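Local coordinates for centrosomal protein of 104 kDa (Homo sapiens, PDB 5LPH) that is required for making cilia and for the structural integrity of the ciliary tip, and carries a tubulin-binding TOG domain, the part described here, at residues Trp60-Leu74 with Asp103-Leu115. Sequence-based numbering, arbitrary orientation.
Sequences WSYREDALLALSKKL and DIVTSVFQASLKL
D103 meets R63 side-on in a two-pronged salt bridge: NE of R63 reaches OD1 of D103 at 2.7 Å, tilted from the guanidinium plane, while NH2 of R63 gives OD2 of D103 a straighter, in-plane bond of 3.0 Å. Both oxygens use their syn lone pairs, and OD2 also accepts from the backbone N of V105 on its anti side, closing an Asx turn just ahead of helix 106-126. Replacing D103 by an alanine would probably leave the R63 guanidinium, which also bonds C57 O through NH1, without its charged mate and free the turn to shift. V105 lays CG1 over one face of the W60 indole in a CH-pi contact, and its CG2 packs on W60 CB (3.7 Å). W60 CZ3 meets S107 CB. V108 enters helix 60-76 as a knob among W60, R63, E64 and L67. Segments 60-74 and 106-115 run nearly parallel, 9° apart, their axes 8.9 Å from each other at closest approach, within the all-helical, HEAT-repeat-type TOG domain; helix 83-100 makes the return between them and backs L67, L70, L74 and L115. L67 is a knob in the other direction, set among V108, A111, S112 and L115. L115, its CG swung opposite the backbone N (chi1 177°), forks between two sets of neighbours: CD2 touches L67 CD2 at 3.6 Å and also L70, whereas CD1 lies 3.7 Å from L74 CD1 and against S71.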
loop_
_atom_site.group_PDB
_atom_site.type_symbol
_atom_site.label_atom_id
_atom_site.label_comp_id
_atom_site.label_asym_id
_atom_site.label_seq_id
_atom_site.Cartn_x
_atom_site.Cartn_y
_atom_site.Cartn_z
ATOM N N TRP A 60 5.301 14.687 -19.682
ATOM C CA TRP A 60 4.832 13.390 -19.191
ATOM C C TRP A 60 5.245 12.232 -20.083
ATOM O O TRP A 60 5.530 11.157 -19.577
ATOM C CB TRP A 60 3.315 13.370 -18.918
ATOM C CG TRP A 60 2.449 13.326 -20.116
ATOM C CD1 TRP A 60 1.823 14.378 -20.698
ATOM C CD2 TRP A 60 2.091 12.167 -20.878
ATOM N NE1 TRP A 60 1.104 13.955 -21.782
ATOM C CE2 TRP A 60 1.256 12.603 -21.920
ATOM C CE3 TRP A 60 2.410 10.806 -20.791
ATOM C CZ2 TRP A 60 0.719 11.727 -22.866
ATOM C CZ3 TRP A 60 1.882 9.932 -21.732
ATOM C CH2 TRP A 60 1.043 10.397 -22.756
ATOM N N SER A 61 5.278 12.445 -21.398
ATOM C CA SER A 61 5.672 11.383 -22.332
ATOM C C SER A 61 7.141 10.977 -22.172
ATOM O O SER A 61 7.499 9.840 -22.488
ATOM C CB SER A 61 5.370 11.778 -23.786
ATOM O OG SER A 61 5.978 13.011 -24.133
ATOM N N TYR A 62 7.980 11.898 -21.691
ATOM C CA TYR A 62 9.357 11.565 -21.316
ATOM C C TYR A 62 9.406 10.827 -19.987
ATOM O O TYR A 62 10.176 9.880 -19.851
ATOM C CB TYR A 62 10.263 12.809 -21.262
ATOM C CG TYR A 62 10.504 13.514 -22.591
ATOM C CD1 TYR A 62 10.088 12.955 -23.818
ATOM C CD2 TYR A 62 11.177 14.736 -22.626
ATOM C CE1 TYR A 62 10.314 13.607 -25.019
ATOM C CE2 TYR A 62 11.414 15.393 -23.829
ATOM C CZ TYR A 62 10.981 14.824 -25.020
ATOM O OH TYR A 62 11.201 15.450 -26.220
ATOM N N ARG A 63 8.611 11.263 -19.008
ATOM C CA ARG A 63 8.526 10.551 -17.728
ATOM C C ARG A 63 8.044 9.119 -17.933
ATOM O O ARG A 63 8.600 8.190 -17.340
ATOM C CB ARG A 63 7.630 11.280 -16.733
ATOM C CG ARG A 63 8.182 12.627 -16.298
ATOM C CD ARG A 63 7.552 13.107 -15.005
ATOM N NE ARG A 63 6.103 13.259 -15.087
ATOM C CZ ARG A 63 5.449 14.305 -15.606
ATOM N NH1 ARG A 63 6.085 15.330 -16.175
ATOM N NH2 ARG A 63 4.119 14.306 -15.583
ATOM N N GLU A 64 7.051 8.941 -18.807
ATOM C CA GLU A 64 6.551 7.608 -19.145
ATOM C C GLU A 64 7.614 6.771 -19.851
ATOM O O GLU A 64 7.811 5.606 -19.510
ATOM C CB GLU A 64 5.301 7.681 -20.029
ATOM C CG GLU A 64 4.537 6.361 -20.088
ATOM C CD GLU A 64 3.678 6.168 -21.330
ATOM O OE1 GLU A 64 3.893 6.840 -22.363
ATOM O OE2 GLU A 64 2.781 5.300 -21.275
ATOM N N ASP A 65 8.276 7.369 -20.839
ATOM C CA ASP A 65 9.316 6.692 -21.619
ATOM C C ASP A 65 10.494 6.213 -20.759
ATOM O O ASP A 65 11.023 5.128 -20.990
ATOM C CB ASP A 65 9.836 7.612 -22.730
ATOM C CG ASP A 65 10.799 6.910 -23.664
ATOM O OD1 ASP A 65 10.346 6.010 -24.403
ATOM O OD2 ASP A 65 12.000 7.262 -23.656
ATOM N N ALA A 66 10.893 7.024 -19.782
ATOM C CA ALA A 66 11.943 6.645 -18.840
ATOM C C ALA A 66 11.598 5.351 -18.101
ATOM O O ALA A 66 12.435 4.458 -17.997
ATOM C CB ALA A 66 12.192 7.760 -17.842
ATOM N N LEU A 67 10.362 5.259 -17.607
ATOM C CA LEU A 67 9.905 4.077 -16.871
ATOM C C LEU A 67 9.805 2.843 -17.754
ATOM O O LEU A 67 10.191 1.758 -17.333
ATOM C CB LEU A 67 8.578 4.353 -16.157
ATOM C CG LEU A 67 8.714 5.394 -15.042
ATOM C CD1 LEU A 67 7.360 5.958 -14.641
ATOM C CD2 LEU A 67 9.411 4.810 -13.829
ATOM N N LEU A 68 9.300 3.008 -18.974
ATOM C CA LEU A 68 9.241 1.900 -19.940
ATOM C C LEU A 68 10.636 1.480 -20.423
ATOM O O LEU A 68 10.877 0.300 -20.634
ATOM C CB LEU A 68 8.343 2.248 -21.137
ATOM C CG LEU A 68 6.864 2.583 -20.857
ATOM C CD1 LEU A 68 6.144 2.952 -22.149
ATOM C CD2 LEU A 68 6.138 1.449 -20.140
ATOM N N ALA A 69 11.545 2.438 -20.594
ATOM C CA ALA A 69 12.944 2.139 -20.943
ATOM C C ALA A 69 13.656 1.379 -19.822
ATOM O O ALA A 69 14.398 0.428 -20.073
ATOM C CB ALA A 69 13.704 3.420 -21.256
ATOM N N LEU A 70 13.415 1.806 -18.587
ATOM C CA LEU A 70 13.970 1.157 -17.404
ATOM C C LEU A 70 13.446 -0.277 -17.273
ATOM O O LEU A 70 14.196 -1.189 -16.924
ATOM C CB LEU A 70 13.620 1.981 -16.160
ATOM C CG LEU A 70 14.335 1.698 -14.844
ATOM C CD1 LEU A 70 15.849 1.673 -15.011
ATOM C CD2 LEU A 70 13.933 2.753 -13.825
ATOM N N SER A 71 12.158 -0.456 -17.568
ATOM C CA SER A 71 11.521 -1.773 -17.613
ATOM C C SER A 71 12.241 -2.730 -18.577
ATOM O O SER A 71 12.548 -3.860 -18.208
ATOM C CB SER A 71 10.039 -1.629 -17.988
ATOM O OG SER A 71 9.352 -2.862 -17.919
ATOM N N LYS A 72 12.509 -2.263 -19.798
ATOM C CA LYS A 72 13.289 -3.028 -20.789
ATOM C C LYS A 72 14.686 -3.367 -20.280
ATOM O O LYS A 72 15.096 -4.523 -20.320
ATOM C CB LYS A 72 13.425 -2.261 -22.114
ATOM C CG LYS A 72 12.266 -2.427 -23.084
ATOM C CD LYS A 72 12.439 -1.511 -24.289
ATOM C CE LYS A 72 11.443 -1.812 -25.399
ATOM N NZ LYS A 72 11.900 -2.929 -26.275
ATOM N N LYS A 73 15.400 -2.343 -19.813
ATOM C CA LYS A 73 16.768 -2.471 -19.295
ATOM C C LYS A 73 16.911 -3.502 -18.174
ATOM O O LYS A 73 17.868 -4.275 -18.172
ATOM C CB LYS A 73 17.275 -1.102 -18.814
ATOM C CG LYS A 73 18.609 -1.112 -18.077
ATOM C CD LYS A 73 19.255 0.264 -18.090
ATOM C CE LYS A 73 20.307 0.417 -17.002
ATOM N NZ LYS A 73 20.900 1.782 -17.022
ATOM N N LEU A 74 15.971 -3.509 -17.229
ATOM C CA LEU A 74 16.015 -4.458 -16.109
ATOM C C LEU A 74 15.944 -5.911 -16.570
ATOM O O LEU A 74 16.712 -6.740 -16.091
ATOM C CB LEU A 74 14.900 -4.184 -15.085
ATOM C CG LEU A 74 15.048 -2.949 -14.189
ATOM C CD1 LEU A 74 13.799 -2.677 -13.366
ATOM C CD2 LEU A 74 16.219 -3.122 -13.260
ATOM N N ASP A 103 2.703 10.722 -9.552
ATOM C CA ASP A 103 2.659 11.540 -10.774
ATOM C C ASP A 103 1.278 12.152 -11.018
ATOM O O ASP A 103 0.258 11.544 -10.704
ATOM C CB ASP A 103 3.097 10.756 -12.020
ATOM C CG ASP A 103 3.642 11.665 -13.113
ATOM O OD1 ASP A 103 4.851 11.990 -13.055
ATOM O OD2 ASP A 103 2.875 12.067 -14.021
ATOM N N ILE A 104 1.273 13.358 -11.583
ATOM C CA ILE A 104 0.035 14.087 -11.905
ATOM C C ILE A 104 -0.645 13.631 -13.212
ATOM O O ILE A 104 -1.723 14.124 -13.541
ATOM C CB ILE A 104 0.268 15.626 -11.919
ATOM C CG1 ILE A 104 1.266 16.052 -13.016
ATOM C CG2 ILE A 104 0.764 16.089 -10.553
ATOM C CD1 ILE A 104 1.438 17.554 -13.156
ATOM N N VAL A 105 -0.010 12.716 -13.952
ATOM C CA VAL A 105 -0.548 12.166 -15.194
ATOM C C VAL A 105 -0.722 10.657 -15.040
ATOM O O VAL A 105 0.203 9.949 -14.629
ATOM C CB VAL A 105 0.372 12.488 -16.400
ATOM C CG1 VAL A 105 -0.122 11.814 -17.678
ATOM C CG2 VAL A 105 0.466 13.999 -16.596
ATOM N N THR A 106 -1.911 10.185 -15.402
ATOM C CA THR A 106 -2.333 8.807 -15.186
ATOM C C THR A 106 -1.418 7.785 -15.850
ATOM O O THR A 106 -1.065 6.792 -15.222
ATOM C CB THR A 106 -3.804 8.619 -15.640
ATOM O OG1 THR A 106 -4.663 9.271 -14.696
ATOM C CG2 THR A 106 -4.207 7.153 -15.716
ATOM N N SER A 107 -1.048 8.019 -17.111
ATOM C CA SER A 107 -0.170 7.099 -17.865
ATOM C C SER A 107 1.182 6.844 -17.210
ATOM O O SER A 107 1.717 5.747 -17.322
ATOM C CB SER A 107 0.085 7.627 -19.274
ATOM O OG SER A 107 -1.084 7.522 -20.049
ATOM N N VAL A 108 1.726 7.865 -16.552
ATOM C CA VAL A 108 3.003 7.751 -15.850
ATOM C C VAL A 108 2.802 6.927 -14.574
ATOM O O VAL A 108 3.608 6.048 -14.283
ATOM C CB VAL A 108 3.595 9.136 -15.495
ATOM C CG1 VAL A 108 4.908 8.987 -14.732
ATOM C CG2 VAL A 108 3.799 9.973 -16.756
ATOM N N PHE A 109 1.737 7.235 -13.827
ATOM C CA PHE A 109 1.323 6.470 -12.638
ATOM C C PHE A 109 1.157 4.983 -12.960
ATOM O O PHE A 109 1.695 4.134 -12.250
ATOM C CB PHE A 109 0.024 7.064 -12.050
ATOM C CG PHE A 109 -0.675 6.185 -11.039
ATOM C CD1 PHE A 109 -0.167 6.036 -9.751
ATOM C CD2 PHE A 109 -1.864 5.540 -11.362
ATOM C CE1 PHE A 109 -0.817 5.242 -8.817
ATOM C CE2 PHE A 109 -2.523 4.747 -10.429
ATOM C CZ PHE A 109 -1.996 4.598 -9.154
ATOM N N GLN A 110 0.458 4.688 -14.055
ATOM C CA GLN A 110 0.233 3.305 -14.504
ATOM C C GLN A 110 1.509 2.573 -14.938
ATOM O O GLN A 110 1.678 1.386 -14.642
ATOM C CB GLN A 110 -0.804 3.269 -15.634
ATOM C CG GLN A 110 -2.243 3.207 -15.125
ATOM C CD GLN A 110 -3.282 3.722 -16.111
ATOM O OE1 GLN A 110 -4.334 4.246 -15.716
ATOM N NE2 GLN A 110 -2.995 3.583 -17.398
ATOM N N ALA A 111 2.395 3.280 -15.637
ATOM C CA ALA A 111 3.691 2.719 -16.036
ATOM C C ALA A 111 4.565 2.379 -14.828
ATOM O O ALA A 111 5.304 1.404 -14.868
ATOM C CB ALA A 111 4.430 3.670 -16.974
ATOM N N SER A 112 4.477 3.176 -13.762
ATOM C CA SER A 112 5.224 2.896 -12.529
ATOM C C SER A 112 4.743 1.607 -11.841
ATOM O O SER A 112 5.559 0.867 -11.294
ATOM C CB SER A 112 5.161 4.076 -11.553
ATOM O OG SER A 112 3.945 4.096 -10.821
ATOM N N LEU A 113 3.437 1.336 -11.892
ATOM C CA LEU A 113 2.881 0.097 -11.330
ATOM C C LEU A 113 3.302 -1.136 -12.134
ATOM O O LEU A 113 3.626 -2.172 -11.562
ATOM C CB LEU A 113 1.350 0.171 -11.221
ATOM C CG LEU A 113 0.764 1.288 -10.349
ATOM C CD1 LEU A 113 -0.746 1.152 -10.252
ATOM C CD2 LEU A 113 1.376 1.301 -8.959
ATOM N N LYS A 114 3.306 -1.011 -13.457
ATOM C CA LYS A 114 3.796 -2.063 -14.351
ATOM C C LYS A 114 5.270 -2.396 -14.064
ATOM O O LYS A 114 5.644 -3.566 -13.982
ATOM C CB LYS A 114 3.609 -1.617 -15.804
ATOM C CG LYS A 114 4.107 -2.577 -16.869
ATOM C CD LYS A 114 3.996 -1.945 -18.252
ATOM C CE LYS A 114 4.725 -2.762 -19.311
ATOM N NZ LYS A 114 4.010 -4.032 -19.613
ATOM N N LEU A 115 6.093 -1.362 -13.911
ATOM C CA LEU A 115 7.502 -1.527 -13.548
ATOM C C LEU A 115 7.652 -2.190 -12.170
ATOM O O LEU A 115 8.457 -3.101 -12.004
ATOM C CB LEU A 115 8.216 -0.167 -13.562
ATOM C CG LEU A 115 9.690 -0.103 -13.145
ATOM C CD1 LEU A 115 10.534 -1.064 -13.959
ATOM C CD2 LEU A 115 10.230 1.312 -13.291
#